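PDB 3HVY: cystathionine beta-lyase family protein, YNBB B.subtilis ortholog from Clostridium acetobutylicum, which is a putative cystathionine beta-lyase family enzyme, probably carrying out pyridoxal-phosphate chemistry on sulfur-containing amino acids, and possibly linked to aluminium resistance. Local coordinates for residues F310-M315 against I333-K338; I377-T382 against L391-P396; N15-V20 against A421-I426. One frame throughout, in Å; residues are numbered along the deposited sequence.

Contact 1: residues F310-M315 against I333-K338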
loop_
_atom_site.group_PDB
_atom_site.type_symbol
_atom_site.label_atom_id
_atom_site.label_comp_id
_atom_site.label_asym_id
_atom_site.label_seq_id
_atom_site.Cartn_x
_atom_site.Cartn_y
_atom_site.Cartn_z
ATOM N N PHE D 310 -17.430 -15.931 -28.393
ATOM C CA PHE D 310 -17.373 -17.396 -28.297
ATOM C C PHE D 310 -18.578 -17.913 -27.492
ATOM O O PHE D 310 -19.251 -18.876 -27.869
ATOM C CB PHE D 310 -16.080 -17.829 -27.606
ATOM C CG PHE D 310 -16.029 -19.301 -27.261
ATOM C CD1 PHE D 310 -15.832 -20.255 -28.246
ATOM C CD2 PHE D 310 -16.249 -19.738 -25.966
ATOM C CE1 PHE D 310 -15.799 -21.607 -27.923
ATOM C CE2 PHE D 310 -16.268 -21.075 -25.644
ATOM C CZ PHE D 310 -16.032 -22.021 -26.621
ATOM N N CYS D 311 -18.887 -17.262 -26.391
ATOM C CA CYS D 311 -20.082 -17.670 -25.627
ATOM C C CYS D 311 -21.367 -17.624 -26.500
ATOM O O CYS D 311 -22.175 -18.561 -26.509
ATOM C CB CYS D 311 -20.228 -16.770 -24.403
ATOM S SG CYS D 311 -21.692 -17.141 -23.403
ATOM N N ALA D 312 -21.596 -16.489 -27.167
ATOM C CA ALA D 312 -22.684 -16.305 -28.117
ATOM C C ALA D 312 -22.807 -17.492 -29.094
ATOM O O ALA D 312 -23.888 -18.011 -29.296
ATOM C CB ALA D 312 -22.474 -14.957 -28.944
ATOM N N ARG D 313 -21.699 -17.864 -29.746
ATOM C CA ARG D 313 -21.757 -18.941 -30.728
ATOM C C ARG D 313 -21.996 -20.296 -30.104
ATOM O O ARG D 313 -22.886 -21.017 -30.556
ATOM C CB ARG D 313 -20.535 -19.020 -31.627
ATOM C CG ARG D 313 -20.695 -20.025 -32.750
ATOM C CD ARG D 313 -21.986 -19.818 -33.531
ATOM N NE ARG D 313 -21.968 -20.528 -34.836
ATOM C CZ ARG D 313 -22.977 -20.582 -35.708
ATOM N NH1 ARG D 313 -24.167 -19.987 -35.474
ATOM N NH2 ARG D 313 -22.826 -21.311 -36.808
ATOM N N ILE D 314 -21.246 -20.641 -29.050
ATOM C CA ILE D 314 -21.421 -21.957 -28.467
ATOM C C ILE D 314 -22.813 -22.141 -27.830
ATOM O O ILE D 314 -23.412 -23.192 -27.971
ATOM C CB ILE D 314 -20.281 -22.362 -27.516
ATOM C CG1 ILE D 314 -20.250 -23.901 -27.383
ATOM C CG2 ILE D 314 -20.384 -21.646 -26.126
ATOM C CD1 ILE D 314 -19.062 -24.436 -26.458
HETATM N N MSE D 315 -23.364 -21.128 -27.182
HETATM C CA MSE D 315 -24.679 -21.307 -26.567
HETATM C C MSE D 315 -25.725 -21.432 -27.694
HETATM O O MSE D 315 -26.710 -22.149 -27.584
HETATM C CB MSE D 315 -24.997 -20.156 -25.609
HETATM C CG MSE D 315 -24.013 -20.019 -24.437
HETATM SE SE MSE D 315 -23.891 -21.641 -23.413
HETATM C CE MSE D 315 -25.618 -21.573 -22.520
ATOM N N ILE D 333 -18.645 -5.394 -23.658
ATOM C CA ILE D 333 -18.197 -6.760 -23.325
ATOM C C ILE D 333 -19.311 -7.702 -22.840
ATOM O O ILE D 333 -19.047 -8.830 -22.435
ATOM C CB ILE D 333 -17.045 -6.780 -22.273
ATOM C CG1 ILE D 333 -17.459 -6.138 -20.957
ATOM C CG2 ILE D 333 -15.750 -6.096 -22.809
ATOM C CD1 ILE D 333 -16.531 -6.465 -19.774
ATOM N N ILE D 334 -20.546 -7.263 -22.926
ATOM C CA ILE D 334 -21.648 -8.030 -22.369
ATOM C C ILE D 334 -22.243 -9.026 -23.372
ATOM O O ILE D 334 -22.354 -8.709 -24.554
ATOM C CB ILE D 334 -22.802 -7.122 -21.944
ATOM C CG1 ILE D 334 -22.316 -5.993 -21.021
ATOM C CG2 ILE D 334 -23.938 -7.951 -21.285
ATOM C CD1 ILE D 334 -21.550 -6.486 -19.853
ATOM N N GLN D 335 -22.642 -10.217 -22.867
ATOM C CA GLN D 335 -23.297 -11.226 -23.658
ATOM C C GLN D 335 -24.509 -11.677 -22.890
ATOM O O GLN D 335 -24.380 -12.058 -21.732
ATOM C CB GLN D 335 -22.432 -12.467 -23.853
ATOM C CG GLN D 335 -23.042 -13.506 -24.801
ATOM C CD GLN D 335 -23.377 -12.916 -26.168
ATOM O OE1 GLN D 335 -22.523 -12.309 -26.790
ATOM N NE2 GLN D 335 -24.617 -13.120 -26.645
ATOM N N ALA D 336 -25.656 -11.687 -23.558
ATOM C CA ALA D 336 -26.937 -12.162 -22.992
ATOM C C ALA D 336 -27.315 -13.517 -23.605
ATOM O O ALA D 336 -27.028 -13.778 -24.776
ATOM C CB ALA D 336 -28.072 -11.098 -23.203
ATOM N N ILE D 337 -27.941 -14.373 -22.801
ATOM C CA ILE D 337 -28.332 -15.702 -23.212
ATOM C C ILE D 337 -29.781 -15.913 -22.686
ATOM O O ILE D 337 -30.013 -15.749 -21.492
ATOM C CB ILE D 337 -27.438 -16.779 -22.563
ATOM C CG1 ILE D 337 -25.923 -16.481 -22.751
ATOM C CG2 ILE D 337 -27.847 -18.206 -23.065
ATOM C CD1 ILE D 337 -25.021 -17.363 -21.877
ATOM N N LYS D 338 -30.732 -16.213 -23.564
ATOM C CA LYS D 338 -32.126 -16.471 -23.144
ATOM C C LYS D 338 -32.275 -17.959 -22.808
ATOM O O LYS D 338 -32.431 -18.791 -23.676
ATOM C CB LYS D 338 -33.088 -16.038 -24.229
ATOM C CG LYS D 338 -34.558 -16.071 -23.851
ATOM C CD LYS D 338 -35.472 -15.570 -24.964
ATOM C CE LYS D 338 -35.242 -14.074 -25.275
ATOM N NZ LYS D 338 -36.263 -13.467 -26.190
#

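Contact 2: residues I377-T382 against L391-P396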
loop_
_atom_site.group_PDB
_atom_site.type_symbol
_atom_site.label_atom_id
_atom_site.label_comp_id
_atom_site.label_asym_id
_atom_site.label_seq_id
_atom_site.Cartn_x
_atom_site.Cartn_y
_atom_site.Cartn_z
ATOM N N ILE D 377 -29.227 -12.980 -9.145
ATOM C CA ILE D 377 -28.232 -14.015 -8.819
ATOM C C ILE D 377 -26.988 -13.606 -9.540
ATOM O O ILE D 377 -27.071 -13.071 -10.664
ATOM C CB ILE D 377 -28.673 -15.475 -9.214
ATOM C CG1 ILE D 377 -27.623 -16.491 -8.747
ATOM C CG2 ILE D 377 -28.875 -15.672 -10.717
ATOM C CD1 ILE D 377 -28.001 -17.942 -8.931
HETATM N N MSE D 378 -25.837 -13.825 -8.900
HETATM C CA MSE D 378 -24.566 -13.381 -9.423
HETATM C C MSE D 378 -23.446 -14.370 -9.182
HETATM O O MSE D 378 -23.377 -14.989 -8.120
HETATM C CB MSE D 378 -24.136 -12.102 -8.736
HETATM C CG MSE D 378 -25.172 -10.990 -8.757
HETATM SE SE MSE D 378 -24.504 -9.440 -7.779
HETATM C CE MSE D 378 -22.455 -9.691 -8.049
ATOM N N ALA D 379 -22.572 -14.472 -10.179
ATOM C CA ALA D 379 -21.291 -15.158 -10.075
ATOM C C ALA D 379 -20.304 -14.016 -10.039
ATOM O O ALA D 379 -20.315 -13.162 -10.954
ATOM C CB ALA D 379 -21.046 -16.059 -11.308
ATOM N N ALA D 380 -19.471 -13.969 -8.989
ATOM C CA ALA D 380 -18.554 -12.841 -8.746
ATOM C C ALA D 380 -17.212 -13.252 -8.071
ATOM O O ALA D 380 -16.722 -12.588 -7.152
ATOM C CB ALA D 380 -19.292 -11.715 -7.912
ATOM N N GLY D 381 -16.618 -14.327 -8.568
ATOM C CA GLY D 381 -15.371 -14.878 -8.028
ATOM C C GLY D 381 -14.163 -14.240 -8.653
ATOM O O GLY D 381 -13.494 -14.823 -9.506
ATOM N N THR D 382 -13.833 -13.047 -8.162
ATOM C CA THR D 382 -12.852 -12.170 -8.816
ATOM C C THR D 382 -11.780 -11.666 -7.820
ATOM O O THR D 382 -11.931 -11.750 -6.621
ATOM C CB THR D 382 -13.647 -11.005 -9.467
ATOM O OG1 THR D 382 -14.397 -10.324 -8.464
ATOM C CG2 THR D 382 -14.713 -11.518 -10.475
ATOM N N LEU D 391 -14.164 -12.457 -15.286
ATOM C CA LEU D 391 -15.250 -13.358 -15.615
ATOM C C LEU D 391 -16.294 -13.329 -14.509
ATOM O O LEU D 391 -16.022 -13.628 -13.329
ATOM C CB LEU D 391 -14.774 -14.800 -15.851
ATOM C CG LEU D 391 -15.854 -15.765 -16.351
ATOM C CD1 LEU D 391 -16.385 -15.360 -17.738
ATOM C CD2 LEU D 391 -15.390 -17.211 -16.336
ATOM N N SER D 392 -17.491 -12.976 -14.913
ATOM C CA SER D 392 -18.631 -12.865 -13.965
ATOM C C SER D 392 -19.958 -12.972 -14.718
ATOM O O SER D 392 -19.991 -12.966 -15.932
ATOM C CB SER D 392 -18.525 -11.518 -13.271
ATOM O OG SER D 392 -18.310 -10.448 -14.223
ATOM N N ALA D 393 -21.068 -13.100 -13.998
ATOM C CA ALA D 393 -22.360 -13.242 -14.632
ATOM C C ALA D 393 -23.410 -12.861 -13.602
ATOM O O ALA D 393 -23.175 -12.936 -12.393
ATOM C CB ALA D 393 -22.579 -14.653 -15.071
ATOM N N ASP D 394 -24.564 -12.441 -14.087
ATOM C CA ASP D 394 -25.677 -12.064 -13.214
ATOM C C ASP D 394 -26.979 -12.091 -13.965
ATOM O O ASP D 394 -26.991 -12.100 -15.203
ATOM C CB ASP D 394 -25.468 -10.684 -12.590
ATOM C CG ASP D 394 -25.010 -9.635 -13.598
ATOM O OD1 ASP D 394 -23.790 -9.514 -13.867
ATOM O OD2 ASP D 394 -25.870 -8.895 -14.084
ATOM N N ALA D 395 -28.090 -12.076 -13.219
ATOM C CA ALA D 395 -29.390 -12.160 -13.822
ATOM C C ALA D 395 -30.479 -11.894 -12.816
ATOM O O ALA D 395 -30.444 -12.438 -11.724
ATOM C CB ALA D 395 -29.601 -13.572 -14.414
ATOM N N PRO D 396 -31.453 -11.071 -13.183
ATOM C CA PRO D 396 -32.698 -11.093 -12.399
ATOM C C PRO D 396 -33.469 -12.358 -12.674
ATOM O O PRO D 396 -33.507 -12.838 -13.809
ATOM C CB PRO D 396 -33.475 -9.914 -12.949
ATOM C CG PRO D 396 -32.961 -9.711 -14.308
ATOM C CD PRO D 396 -31.506 -10.079 -14.264
HETATM O O HOH W 1 -17.173 -15.162 -11.310
HETATM O O HOH W 2 -13.484 -14.604 -12.259
#

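Contact 3: residues N15-V20 against A421-I426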
loop_
_atom_site.group_PDB
_atom_site.type_symbol
_atom_site.label_atom_id
_atom_site.label_comp_id
_atom_site.label_asym_id
_atom_site.label_seq_id
_atom_site.Cartn_x
_atom_site.Cartn_y
_atom_site.Cartn_z
ATOM N N ASN D 15 -16.177 -32.691 -15.354
ATOM C CA ASN D 15 -17.232 -33.449 -16.019
ATOM C C ASN D 15 -17.739 -32.824 -17.296
ATOM O O ASN D 15 -18.947 -32.816 -17.567
ATOM C CB ASN D 15 -18.351 -33.793 -15.049
ATOM C CG ASN D 15 -17.894 -34.815 -14.029
ATOM O OD1 ASN D 15 -17.547 -35.959 -14.378
ATOM N ND2 ASN D 15 -17.833 -34.401 -12.769
ATOM N N ILE D 16 -16.796 -32.285 -18.080
ATOM C CA ILE D 16 -17.138 -31.766 -19.402
ATOM C C ILE D 16 -17.311 -33.029 -20.293
ATOM O O ILE D 16 -16.584 -34.003 -20.151
ATOM C CB ILE D 16 -16.115 -30.688 -19.882
ATOM C CG1 ILE D 16 -16.260 -29.432 -18.986
ATOM C CG2 ILE D 16 -16.390 -30.334 -21.322
ATOM C CD1 ILE D 16 -15.165 -28.455 -19.075
ATOM N N ASN D 17 -18.339 -33.067 -21.123
ATOM C CA ASN D 17 -18.628 -34.288 -21.893
ATOM C C ASN D 17 -18.248 -34.074 -23.348
ATOM O O ASN D 17 -17.926 -32.956 -23.727
ATOM C CB ASN D 17 -20.098 -34.657 -21.751
ATOM C CG ASN D 17 -21.013 -33.466 -22.000
ATOM O OD1 ASN D 17 -21.212 -33.065 -23.143
ATOM N ND2 ASN D 17 -21.546 -32.869 -20.919
ATOM N N GLU D 18 -18.290 -35.141 -24.148
ATOM C CA GLU D 18 -17.903 -35.085 -25.560
ATOM C C GLU D 18 -18.825 -34.194 -26.378
ATOM O O GLU D 18 -18.367 -33.551 -27.294
ATOM C CB GLU D 18 -17.920 -36.481 -26.195
ATOM C CG GLU D 18 -16.789 -37.430 -25.767
ATOM C CD GLU D 18 -15.445 -37.132 -26.454
ATOM O OE1 GLU D 18 -15.326 -36.111 -27.182
ATOM O OE2 GLU D 18 -14.506 -37.948 -26.266
ATOM N N ARG D 19 -20.121 -34.158 -26.056
ATOM C CA ARG D 19 -21.028 -33.312 -26.796
ATOM C C ARG D 19 -20.594 -31.867 -26.643
ATOM O O ARG D 19 -20.575 -31.111 -27.621
ATOM C CB ARG D 19 -22.479 -33.511 -26.337
ATOM C CG ARG D 19 -23.546 -32.800 -27.202
ATOM N N VAL D 20 -20.270 -31.457 -25.413
ATOM C CA VAL D 20 -19.819 -30.099 -25.188
ATOM C C VAL D 20 -18.483 -29.823 -25.904
ATOM O O VAL D 20 -18.266 -28.732 -26.513
ATOM C CB VAL D 20 -19.775 -29.756 -23.686
ATOM C CG1 VAL D 20 -19.062 -28.393 -23.478
ATOM C CG2 VAL D 20 -21.191 -29.675 -23.133
ATOM N N ALA D 421 -19.738 -24.104 -17.332
ATOM C CA ALA D 421 -21.131 -23.750 -17.155
ATOM C C ALA D 421 -22.081 -24.538 -18.097
ATOM O O ALA D 421 -23.126 -25.055 -17.670
ATOM C CB ALA D 421 -21.300 -22.244 -17.335
ATOM N N LEU D 422 -21.738 -24.617 -19.383
ATOM C CA LEU D 422 -22.586 -25.312 -20.359
ATOM C C LEU D 422 -22.742 -26.809 -20.043
ATOM O O LEU D 422 -23.798 -27.391 -20.289
ATOM C CB LEU D 422 -22.014 -25.122 -21.771
ATOM C CG LEU D 422 -22.764 -25.790 -22.944
ATOM C CD1 LEU D 422 -24.279 -25.470 -22.958
ATOM C CD2 LEU D 422 -22.085 -25.425 -24.315
ATOM N N SER D 423 -21.685 -27.413 -19.506
ATOM C CA SER D 423 -21.681 -28.839 -19.146
ATOM C C SER D 423 -22.582 -29.139 -17.951
ATOM O O SER D 423 -22.740 -30.292 -17.570
ATOM C CB SER D 423 -20.265 -29.312 -18.858
ATOM O OG SER D 423 -19.449 -29.212 -20.013
ATOM N N LYS D 424 -23.122 -28.098 -17.334
ATOM C CA LYS D 424 -24.181 -28.262 -16.355
ATOM C C LYS D 424 -25.582 -28.269 -16.987
ATOM O O LYS D 424 -26.552 -28.566 -16.318
ATOM C CB LYS D 424 -24.099 -27.184 -15.299
ATOM C CG LYS D 424 -22.708 -27.054 -14.694
ATOM C CD LYS D 424 -22.685 -26.714 -13.254
ATOM C CE LYS D 424 -24.028 -26.102 -12.800
ATOM N NZ LYS D 424 -24.080 -25.426 -11.458
ATOM N N LEU D 425 -25.703 -27.925 -18.264
ATOM C CA LEU D 425 -27.012 -27.905 -18.908
ATOM C C LEU D 425 -27.174 -29.004 -19.955
ATOM O O LEU D 425 -28.272 -29.566 -20.089
ATOM C CB LEU D 425 -27.292 -26.555 -19.594
ATOM C CG LEU D 425 -27.047 -25.233 -18.901
ATOM C CD1 LEU D 425 -27.521 -24.123 -19.839
ATOM C CD2 LEU D 425 -27.668 -25.113 -17.541
ATOM N N ILE D 426 -26.134 -29.285 -20.736
ATOM C CA ILE D 426 -26.268 -30.329 -21.742
ATOM C C ILE D 426 -25.225 -31.419 -21.554
ATOM O O ILE D 426 -24.127 -31.177 -21.049
ATOM C CB ILE D 426 -26.271 -29.786 -23.207
ATOM C CG1 ILE D 426 -24.861 -29.522 -23.716
ATOM C CG2 ILE D 426 -27.230 -28.549 -23.372
ATOM C CD1 ILE D 426 -24.876 -28.888 -25.092
HETATM O O HOH W 3 -21.571 -33.114 -18.026
#

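Contact 1: residues F310-M315 against I333-K338
Helix 310-315 and strand 334-338 run nearly in the same direction, their axes 16° apart and 8.7 Å at closest approach, with the CA of Ala312 lying 6.8 Å from that of Gln335. This is helix-on-sheet packing in the small antiparallel-sheet domain expected of a fold-type I pyridoxal-phosphate enzyme: the long helix 287-317 rests on a strand that lies between 321-323 and 402-406. From the strand, Gln335 and Ile337, two residues apart, both point at the helix. Their partners are Cys311 and Met315, which point at the strand, and Ala312 at the flank.

Ile337 supplies the apolar half. Its CD1 methyl reaches between two helix side chains, 3.7 Å from Cys311 SG and 3.8 Å from Met315 CG. Met315, a selenomethionine, is bent at chi2 and chi3 and crosses Ile337 at about a right angle, and this bending brings Met315 CE to 4.1 Å from Ile337 CG2.

Gln335 is the polar half, and no hydrogen bond joins the two segments. Its CG lies opposite the backbone N (chi1 -174°), and a bend at chi2 then lays the amide over the methyl of Ala312, with CD 3.6 Å from Ala312 CB. The buried amide is satisfied from elsewhere: OE1 accepts from Arg330, while NE2 donates to Pro324 O as well as to the strand itself. That last bond, Gln335 NE2 to Ala336 O, is 3.1 Å long with an N-H...O angle of 154°.

Contact 2: residues I377-T382 against L391-P396
Leu391 meets Thr382 where the two strands part: Thr382 CG2 lies 3.8 Å from Leu391 O. Two waters fill in for direct bonds here. Each donates a hydrogen bond to Leu391 O; one of them accepts from Gly381 N, and the other donates to Gly381 O, so both polar backbone atoms of this glycine, the centre of an inverse gamma turn, are tied to the same carbonyl.

Strand 392-396 begins at Ser392, and the pairing with 376-379 one residue on. Ser392 CB sits 3.4 Å from Ala379 O, while its hydroxyl is engaged outside the pair, with Glu390 O and Gln406 NE2. Ala393 and Ala379 form a hydrogen-bonded pair: Ala379 N donates to Ala393 O at 2.8 Å, almost straight at 166°, and Ala393 N returns a bond of 3.1 Å to Ala379 O. Their methyls lie side by side, CB to CB 4.3 Å.

Asp394 faces Met378 as a non-hydrogen-bonded pair, and Asp394 CA lies 3.1 Å from Ile377 O, a CA-H...O contact. With chi1 at 46°, the carboxylate turns away from Met378, leaving Asp394 CB against the selenomethionine CG at 3.9 Å, and OD2 goes to Tyr188 OH. Ala395 and Ile377 are again hydrogen-bonded both ways, 2.9 Å from Ile377 N to Ala395 O, with a more bent return bond (137°).

This antiparallel pair, consecutive strands joined by a loop, ends the five-stranded sheet, with 376-379 outermost within the chain and 402-406 beyond 392-396. Helix 342-354 covers the face bearing Ile377, Ala379 and Ala395, through Leu345, Ile349 and Ile352.

Contact 3: residues N15-V20 against A421-I426
Asn17 makes the direct hydrogen bond between these two segments: its ND2 donates to Ile426 O at 3.1 Å, lying in the carbonyl plane on a lone pair, with an N-H...O angle of 149°. The other end of the same amide caps a helix. As N-cap of helix 18-55, Asn17 accepts with OD1 from Val20 N at 2.9 Å. Its chi1 of 49° sets CG between the backbone N and the carbonyl carbon, which swings the amide back over the first turn. One planar group thus stops off the start of one helix and grips the chain that follows another.

A water adds a second polar link. It donates to Asn15 O (2.7 Å) and to Ser423 O, and accepts from Asn17 ND2, so both N-H groups of this amide nitrogen are used, one on Ile426 O and one on the water.

In the fold, the contact brings a segment near the N-terminus, just after helix 4-14 and leading into the long helix 18-55, against the C-terminal part of helix 411-422, the last helix of the chain, and the residues after it, with some 400 residues between them. Leu422 O accepts from both Leu425 N and Ile426 N, which turns the backbone round and presents Ile426 to Val20.

The apolar packing centres on Val20. Its CG2 branch lies 3.7 Å from Ile426 CG1, the two side chains set aslant, and 4.2 Å from Leu422 CG. Ser423 plugs in beside Ile16, with Ser423 CB 4.0 Å from Ile16 CG1. Ser423 has two conformers; in one its hydroxyl turns back to Leu419 O, four residues earlier, so the place of OG beside Val20 is uncertain.

Contacts 1 and 2 work on the same antiparallel sheet, with centres 14 Å apart and nearest atoms about 7 Å apart; strand 402-406 lies between strands 334-338 and 392-396. Contact 1 touches contact 3 directly through Leu422, whose CD2 lies 3.8 Å from Ile314 CD1 and whose CD1 lies 3.9 Å from Met315 SE, so the helix on the sheet also reaches the 15-20/421-426 junction. Contacts 2 and 3 do not touch, their centres being 19 Å apart. Toward the active site, Ile333, at the start of contact 1's second segment, packs on Asn245, next to Lys244, which carries the pyridoxal phosphate.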